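Long-range contacts in sweet protein mabinlin-2 chain B (Capparis masaikai, PDB 2DS2), which forms part of a heat-stable 2S seed storage albumin that stores nutrients and has sweetness-inducing activity: residues Ala30-Leu34 with Leu48-Ala52; Cys23-Arg27 with Cys67-Ala71. All coordinates share one frame; numbering follows the deposited sequence.

Interaction 1: residues Ala30-Leu34 with Leu48-Ala52; sequences AQQVL and LFDAA
Leu48 and Phe49 reach Ala30 through different first torsions: Leu48 holds CG anti to its backbone N, sending both methyls at helix 22-36, whereas Phe49 keeps CG beside its N (chi1 -77°), which brings the ring over toward Ala30 and Gln31. The two segments form a near-antiparallel helix pair in the all-helical 2S albumin fold, with axes 10.0 Å apart and N-to-C directions at 154°. Small residues set the closest backbone approach, the CA atoms of Ala30 and Ala52 being 6.0 Å apart and their CB methyls also touching. Toward the other end the two methyls of Leu48 split between partners on helix 22-36: CD2 lies 3.6 Å from Ala30 CB, while CD1 lies 3.9 Å from Val33 CG1 and also meets Leu34 CB. Val33 and Leu48 run past one another in opposite directions, so they touch alongside. Leu48 CD2 also lies over one face of the Phe49 ring, offset toward the rim, and Ala30 CB comes within 3.7 Å of Phe49 CE1. An alanine in place of Phe49 removes the ring, which would probably open a gap beside Ala30 CB and take the ring face from Leu48 CD2 and the ring edge from Gln31 NE2. No hydrogen bond links the segments, and five of the seven touching residues are buried, consistent with apolar packing. The polar exception is Gln31, whose chain bends at chi2 and carries its amide back to the ring, their planes 40° apart; at the ring edge, near its plane, Gln31 NE2 stands 3.1 Å from Phe49 CZ.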
ATOM      1  N   ALA B  30       0.525  -1.662  -4.168  1.00 19.14           N
ATOM      2  CA  ALA B  30       1.794  -2.363  -4.272  1.00 19.46           C
ATOM      3  C   ALA B  30       2.099  -2.724  -5.716  1.00 19.87           C
ATOM      4  O   ALA B  30       3.222  -2.569  -6.175  1.00 21.11           O
ATOM      5  CB  ALA B  30       1.763  -3.623  -3.410  1.00 23.68           C
ATOM      6  N   GLN B  31       1.099  -3.216  -6.434  1.00 22.38           N
ATOM      7  CA  GLN B  31       1.317  -3.588  -7.824  1.00 21.14           C
ATOM      8  C   GLN B  31       1.691  -2.364  -8.653  1.00 23.61           C
ATOM      9  O   GLN B  31       2.482  -2.466  -9.591  1.00 22.73           O
ATOM     10  CB  GLN B  31       0.066  -4.244  -8.401  1.00 24.40           C
ATOM     11  CG  GLN B  31      -0.165  -5.653  -7.888  1.00 32.67           C
ATOM     12  CD  GLN B  31       1.030  -6.563  -8.133  1.00 40.23           C
ATOM     13  OE1 GLN B  31       1.592  -6.590  -9.228  1.00 42.01           O
ATOM     14  NE2 GLN B  31       1.419  -7.321  -7.110  1.00 49.33           N
ATOM     15  N   GLN B  32       1.122  -1.212  -8.303  1.00 21.26           N
ATOM     16  CA  GLN B  32       1.418   0.024  -9.028  1.00 21.78           C
ATOM     17  C   GLN B  32       2.864   0.432  -8.837  1.00 27.19           C
ATOM     18  O   GLN B  32       3.502   0.918  -9.771  1.00 24.98           O
ATOM     19  CB  GLN B  32       0.493   1.162  -8.580  1.00 20.66           C
ATOM     20  CG  GLN B  32      -0.899   1.068  -9.178  1.00 27.06           C
ATOM     21  CD  GLN B  32      -0.873   1.158 -10.697  1.00 37.52           C
ATOM     22  OE1 GLN B  32      -0.454   2.169 -11.261  1.00 35.63           O
ATOM     23  NE2 GLN B  32      -1.313   0.098 -11.362  1.00 36.94           N
ATOM     24  N   VAL B  33       3.389   0.234  -7.632  1.00 22.29           N
ATOM     25  CA  VAL B  33       4.781   0.589  -7.383  1.00 22.39           C
ATOM     26  C   VAL B  33       5.674  -0.397  -8.124  1.00 21.79           C
ATOM     27  O   VAL B  33       6.665  -0.011  -8.740  1.00 24.27           O
ATOM     28  CB  VAL B  33       5.125   0.554  -5.882  1.00 19.33           C
ATOM     29  CG1 VAL B  33       6.618   0.864  -5.691  1.00 25.42           C
ATOM     30  CG2 VAL B  33       4.270   1.561  -5.133  1.00 18.86           C
ATOM     31  N   LEU B  34       5.314  -1.676  -8.081  1.00 20.15           N
ATOM     32  CA  LEU B  34       6.091  -2.707  -8.769  1.00 20.21           C
ATOM     33  C   LEU B  34       6.157  -2.406 -10.264  1.00 22.81           C
ATOM     34  O   LEU B  34       7.217  -2.495 -10.882  1.00 23.28           O
ATOM     35  CB  LEU B  34       5.451  -4.094  -8.556  1.00 22.52           C
ATOM     36  CG  LEU B  34       6.115  -5.333  -9.179  1.00 30.24           C
ATOM     37  CD1 LEU B  34       5.900  -5.382 -10.679  1.00 40.49           C
ATOM     38  CD2 LEU B  34       7.598  -5.328  -8.842  1.00 34.99           C
ATOM     39  N   LEU B  48       8.862  -4.139  -0.604  1.00 27.87           N
ATOM     40  CA  LEU B  48       7.749  -3.401  -1.194  1.00 23.78           C
ATOM     41  C   LEU B  48       6.439  -3.969  -0.645  1.00 19.76           C
ATOM     42  O   LEU B  48       5.624  -3.248  -0.065  1.00 22.87           O
ATOM     43  CB  LEU B  48       7.789  -3.549  -2.718  1.00 26.73           C
ATOM     44  CG  LEU B  48       6.735  -2.850  -3.585  1.00 28.33           C
ATOM     45  CD1 LEU B  48       7.177  -2.929  -5.036  1.00 30.80           C
ATOM     46  CD2 LEU B  48       5.377  -3.514  -3.431  1.00 28.60           C
ATOM     47  N   PHE B  49       6.249  -5.271  -0.818  1.00 23.88           N
ATOM     48  CA  PHE B  49       5.029  -5.914  -0.345  1.00 26.29           C
ATOM     49  C   PHE B  49       4.884  -5.937   1.174  1.00 29.14           C
ATOM     50  O   PHE B  49       3.763  -5.881   1.690  1.00 30.73           O
ATOM     51  CB  PHE B  49       4.928  -7.315  -0.941  1.00 27.38           C
ATOM     52  CG  PHE B  49       4.495  -7.313  -2.376  1.00 32.45           C
ATOM     53  CD1 PHE B  49       3.147  -7.233  -2.703  1.00 30.11           C
ATOM     54  CD2 PHE B  49       5.435  -7.318  -3.403  1.00 39.70           C
ATOM     55  CE1 PHE B  49       2.735  -7.156  -4.031  1.00 32.35           C
ATOM     56  CE2 PHE B  49       5.035  -7.239  -4.735  1.00 40.14           C
ATOM     57  CZ  PHE B  49       3.682  -7.159  -5.048  1.00 33.17           C
ATOM     58  N   ASP B  50       6.001  -6.021   1.891  1.00 30.22           N
ATOM     59  CA  ASP B  50       5.938  -5.996   3.352  1.00 31.05           C
ATOM     60  C   ASP B  50       5.372  -4.649   3.775  1.00 28.20           C
ATOM     61  O   ASP B  50       4.517  -4.573   4.656  1.00 30.64           O
ATOM     62  CB  ASP B  50       7.329  -6.168   3.967  1.00 31.11           C
ATOM     63  CG  ASP B  50       7.719  -7.615   4.122  1.00 36.91           C
ATOM     64  OD1 ASP B  50       8.876  -7.879   4.510  1.00 39.80           O
ATOM     65  OD2 ASP B  50       6.865  -8.488   3.859  1.00 37.56           O
ATOM     66  N   ALA B  51       5.863  -3.588   3.140  1.00 28.81           N
ATOM     67  CA  ALA B  51       5.415  -2.234   3.443  1.00 30.02           C
ATOM     68  C   ALA B  51       3.911  -2.103   3.214  1.00 31.21           C
ATOM     69  O   ALA B  51       3.190  -1.580   4.065  1.00 29.24           O
ATOM     70  CB  ALA B  51       6.176  -1.222   2.577  1.00 26.41           C
ATOM     71  N   ALA B  52       3.443  -2.583   2.066  1.00 24.66           N
ATOM     72  CA  ALA B  52       2.023  -2.510   1.733  1.00 26.44           C
ATOM     73  C   ALA B  52       1.187  -3.312   2.719  1.00 28.51           C
ATOM     74  O   ALA B  52       0.206  -2.809   3.262  1.00 34.05           O
ATOM     75  CB  ALA B  52       1.785  -3.021   0.308  1.00 26.68           C
TER

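Interaction 2: residues Cys23-Arg27 with Cys67-Ala71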
ATOM      1  N   CYS B  23      -7.339  -4.159   2.247  1.00 31.85           N
ATOM      2  CA  CYS B  23      -6.270  -4.970   1.684  1.00 29.92           C
ATOM      3  C   CYS B  23      -6.285  -4.967   0.162  1.00 28.23           C
ATOM      4  O   CYS B  23      -5.236  -4.844  -0.465  1.00 26.67           O
ATOM      5  CB  CYS B  23      -6.316  -6.392   2.242  1.00 37.25           C
ATOM      6  SG  CYS B  23      -5.767  -6.463   3.980  1.00 37.53           S
ATOM      7  N   PRO B  24      -7.470  -5.096  -0.457  1.00 31.93           N
ATOM      8  CA  PRO B  24      -7.461  -5.079  -1.921  1.00 31.74           C
ATOM      9  C   PRO B  24      -6.880  -3.792  -2.533  1.00 28.49           C
ATOM     10  O   PRO B  24      -6.200  -3.857  -3.558  1.00 28.33           O
ATOM     11  CB  PRO B  24      -8.927  -5.322  -2.296  1.00 42.67           C
ATOM     12  CG  PRO B  24      -9.700  -5.126  -1.020  1.00 50.08           C
ATOM     13  CD  PRO B  24      -8.764  -5.571   0.056  1.00 36.67           C
ATOM     14  N   VAL B  25      -7.122  -2.634  -1.921  1.00 23.39           N
ATOM     15  CA  VAL B  25      -6.550  -1.410  -2.489  1.00 27.37           C
ATOM     16  C   VAL B  25      -5.051  -1.337  -2.219  1.00 28.03           C
ATOM     17  O   VAL B  25      -4.305  -0.775  -3.020  1.00 23.71           O
ATOM     18  CB  VAL B  25      -7.224  -0.110  -1.969  1.00 27.92           C
ATOM     19  CG1 VAL B  25      -8.721  -0.154  -2.253  1.00 28.10           C
ATOM     20  CG2 VAL B  25      -6.931   0.096  -0.489  1.00 26.55           C
ATOM     21  N   LEU B  26      -4.605  -1.904  -1.100  1.00 23.04           N
ATOM     22  CA  LEU B  26      -3.177  -1.901  -0.791  1.00 22.50           C
ATOM     23  C   LEU B  26      -2.450  -2.847  -1.739  1.00 22.89           C
ATOM     24  O   LEU B  26      -1.301  -2.606  -2.117  1.00 22.45           O
ATOM     25  CB  LEU B  26      -2.935  -2.308   0.672  1.00 23.12           C
ATOM     26  CG  LEU B  26      -3.181  -1.174   1.675  1.00 22.29           C
ATOM     27  CD1 LEU B  26      -3.088  -1.689   3.119  1.00 23.22           C
ATOM     28  CD2 LEU B  26      -2.142  -0.090   1.444  1.00 23.47           C
ATOM     29  N   ARG B  27      -3.111  -3.935  -2.118  1.00 20.04           N
ATOM     30  CA  ARG B  27      -2.503  -4.868  -3.056  1.00 25.25           C
ATOM     31  C   ARG B  27      -2.295  -4.112  -4.376  1.00 21.74           C
ATOM     32  O   ARG B  27      -1.252  -4.237  -5.019  1.00 23.28           O
ATOM     33  CB  ARG B  27      -3.429  -6.060  -3.291  1.00 33.36           C
ATOM     34  CG  ARG B  27      -2.851  -7.142  -4.189  1.00 38.53           C
ATOM     35  CD  ARG B  27      -1.680  -7.837  -3.518  1.00 52.78           C
ATOM     36  NE  ARG B  27      -1.322  -9.080  -4.194  1.00 58.27           N
ATOM     37  CZ  ARG B  27      -0.934  -9.156  -5.462  1.00 57.12           C
ATOM     38  NH1 ARG B  27      -0.853  -8.059  -6.200  1.00 65.50           N
ATOM     39  NH2 ARG B  27      -0.626 -10.332  -5.993  1.00 65.73           N
ATOM     40  N   CYS B  67      -1.966  -7.401   5.885  1.00 34.00           N
ATOM     41  CA  CYS B  67      -2.629  -8.088   4.786  1.00 31.54           C
ATOM     42  C   CYS B  67      -1.756  -9.253   4.350  1.00 38.30           C
ATOM     43  O   CYS B  67      -0.575  -9.082   4.060  1.00 44.85           O
ATOM     44  CB  CYS B  67      -2.837  -7.143   3.599  1.00 33.69           C
ATOM     45  SG  CYS B  67      -3.888  -5.698   3.938  1.00 36.84           S
ATOM     46  N   PRO B  68      -2.323 -10.461   4.307  1.00 38.23           N
ATOM     47  CA  PRO B  68      -1.522 -11.612   3.896  1.00 42.78           C
ATOM     48  C   PRO B  68      -1.468 -11.832   2.389  1.00 47.16           C
ATOM     49  O   PRO B  68      -1.187 -12.944   1.943  1.00 50.77           O
ATOM     50  CB  PRO B  68      -2.204 -12.766   4.619  1.00 38.11           C
ATOM     51  CG  PRO B  68      -3.645 -12.374   4.531  1.00 39.66           C
ATOM     52  CD  PRO B  68      -3.610 -10.894   4.882  1.00 38.62           C
ATOM     53  N   PHE B  69      -1.723 -10.791   1.598  1.00 52.57           N
ATOM     54  CA  PHE B  69      -1.698 -10.971   0.152  1.00 50.91           C
ATOM     55  C   PHE B  69      -0.319 -11.320  -0.386  1.00 58.92           C
ATOM     56  O   PHE B  69       0.700 -10.814   0.085  1.00 51.32           O
ATOM     57  CB  PHE B  69      -2.285  -9.749  -0.590  1.00 53.72           C
ATOM     58  CG  PHE B  69      -1.667  -8.422  -0.224  1.00 36.72           C
ATOM     59  CD1 PHE B  69      -0.312  -8.180  -0.409  1.00 44.31           C
ATOM     60  CD2 PHE B  69      -2.469  -7.387   0.248  1.00 39.06           C
ATOM     61  CE1 PHE B  69       0.236  -6.924  -0.132  1.00 46.62           C
ATOM     62  CE2 PHE B  69      -1.933  -6.132   0.528  1.00 31.07           C
ATOM     63  CZ  PHE B  69      -0.580  -5.900   0.338  1.00 40.36           C
ATOM     64  N   ARG B  70      -0.312 -12.213  -1.371  1.00 62.68           N
ATOM     65  CA  ARG B  70       0.905 -12.700  -2.011  1.00 68.01           C
ATOM     66  C   ARG B  70       1.604 -11.660  -2.884  1.00 70.53           C
ATOM     67  O   ARG B  70       0.999 -10.678  -3.311  1.00 71.30           O
ATOM     68  CB  ARG B  70       0.582 -13.945  -2.847  1.00 67.50           C
ATOM     69  CG  ARG B  70      -0.803 -13.921  -3.494  1.00 72.47           C
ATOM     70  CD  ARG B  70      -1.893 -14.277  -2.483  1.00 74.05           C
ATOM     71  NE  ARG B  70      -3.239 -13.991  -2.975  1.00 73.49           N
ATOM     72  CZ  ARG B  70      -3.715 -12.767  -3.181  1.00 72.88           C
ATOM     73  NH1 ARG B  70      -2.954 -11.708  -2.940  1.00 76.65           N
ATOM     74  NH2 ARG B  70      -4.954 -12.599  -3.625  1.00 73.56           N
ATOM     75  N   ALA B  71       2.887 -11.899  -3.146  1.00 73.34           N
ATOM     76  CA  ALA B  71       3.704 -11.003  -3.958  1.00 72.21           C
ATOM     77  C   ALA B  71       3.792 -11.483  -5.406  1.00 73.05           C
ATOM     78  O   ALA B  71       4.909 -11.836  -5.841  1.00 73.83           O
ATOM     79  CB  ALA B  71       5.102 -10.894  -3.357  1.00 66.85           C
TER
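Cys23 and Cys67 are joined by a disulfide, SG to SG 2.0 Å, that ties helix 22-36 to the loop following helix 42-58; such cross-links between helices and loops belong to the disulfide framework of 2S albumins. Both cysteines place SG beside the backbone N, and the bridge turns through chi3 -88°, close to the 90° magnitude preferred by an unstrained disulfide. Leu26 CD1 packs 4.2 Å from Cys67 SG. Two residues beyond Cys67, Phe69 takes the less common chi1 of 54°, its CG lodged between N and carbonyl carbon, and this directs the ring back at the helix. Different parts of helix 22-36 meet the ring's edge and one face. Leu26 CB approaches the edge, near the plane, 4.0 Å from Phe69 CE2. Arg27 CG is anti to the backbone N and the chain then bends at chi2, laying CD over one face, offset toward the rim and 3.7 Å from the centroid of the Phe69 ring, a CH-pi contact. The guanidinium does not stack on the ring, since the two planes are 66° apart; instead Phe69 CB sits at the guanidinium edge. Farther out, Arg27 NE comes to 3.0 Å from Arg70 O. Arg27 NE also lies 3.3 Å from Arg70 NH1, a pair of donors on guanidinium planes almost perpendicular, though Arg70 is poorly ordered and its position deserves less weight. The contact thus grades from a covalent bridge through ring packing to two like charges that would, if anything, disfavour the approach, so the hold is likely to come from the disulfide and the CH-pi contact.

How the interactions relate
Helix 22-36 serves both interactions, its later turns in interaction 1 and its earlier ones in interaction 2, with centres 9 Å apart. Interaction 1 is a buried helix-helix core made by apolar packing; interaction 2 is partly buried, pairs the helix with an irregular C-terminal loop, and adds a covalent bond and exposed charge. They meet directly: Ala52 CB lies 3.7 Å from Phe69 CZ, Phe49 CD1 is 3.9 Å from Phe69 CE1, and Ala71 CB packs against Phe49 CD2. The loop therefore covers part of the helix pair, and the apolar core continues from Ala52 and Phe49 into Phe69 before giving way to arginines.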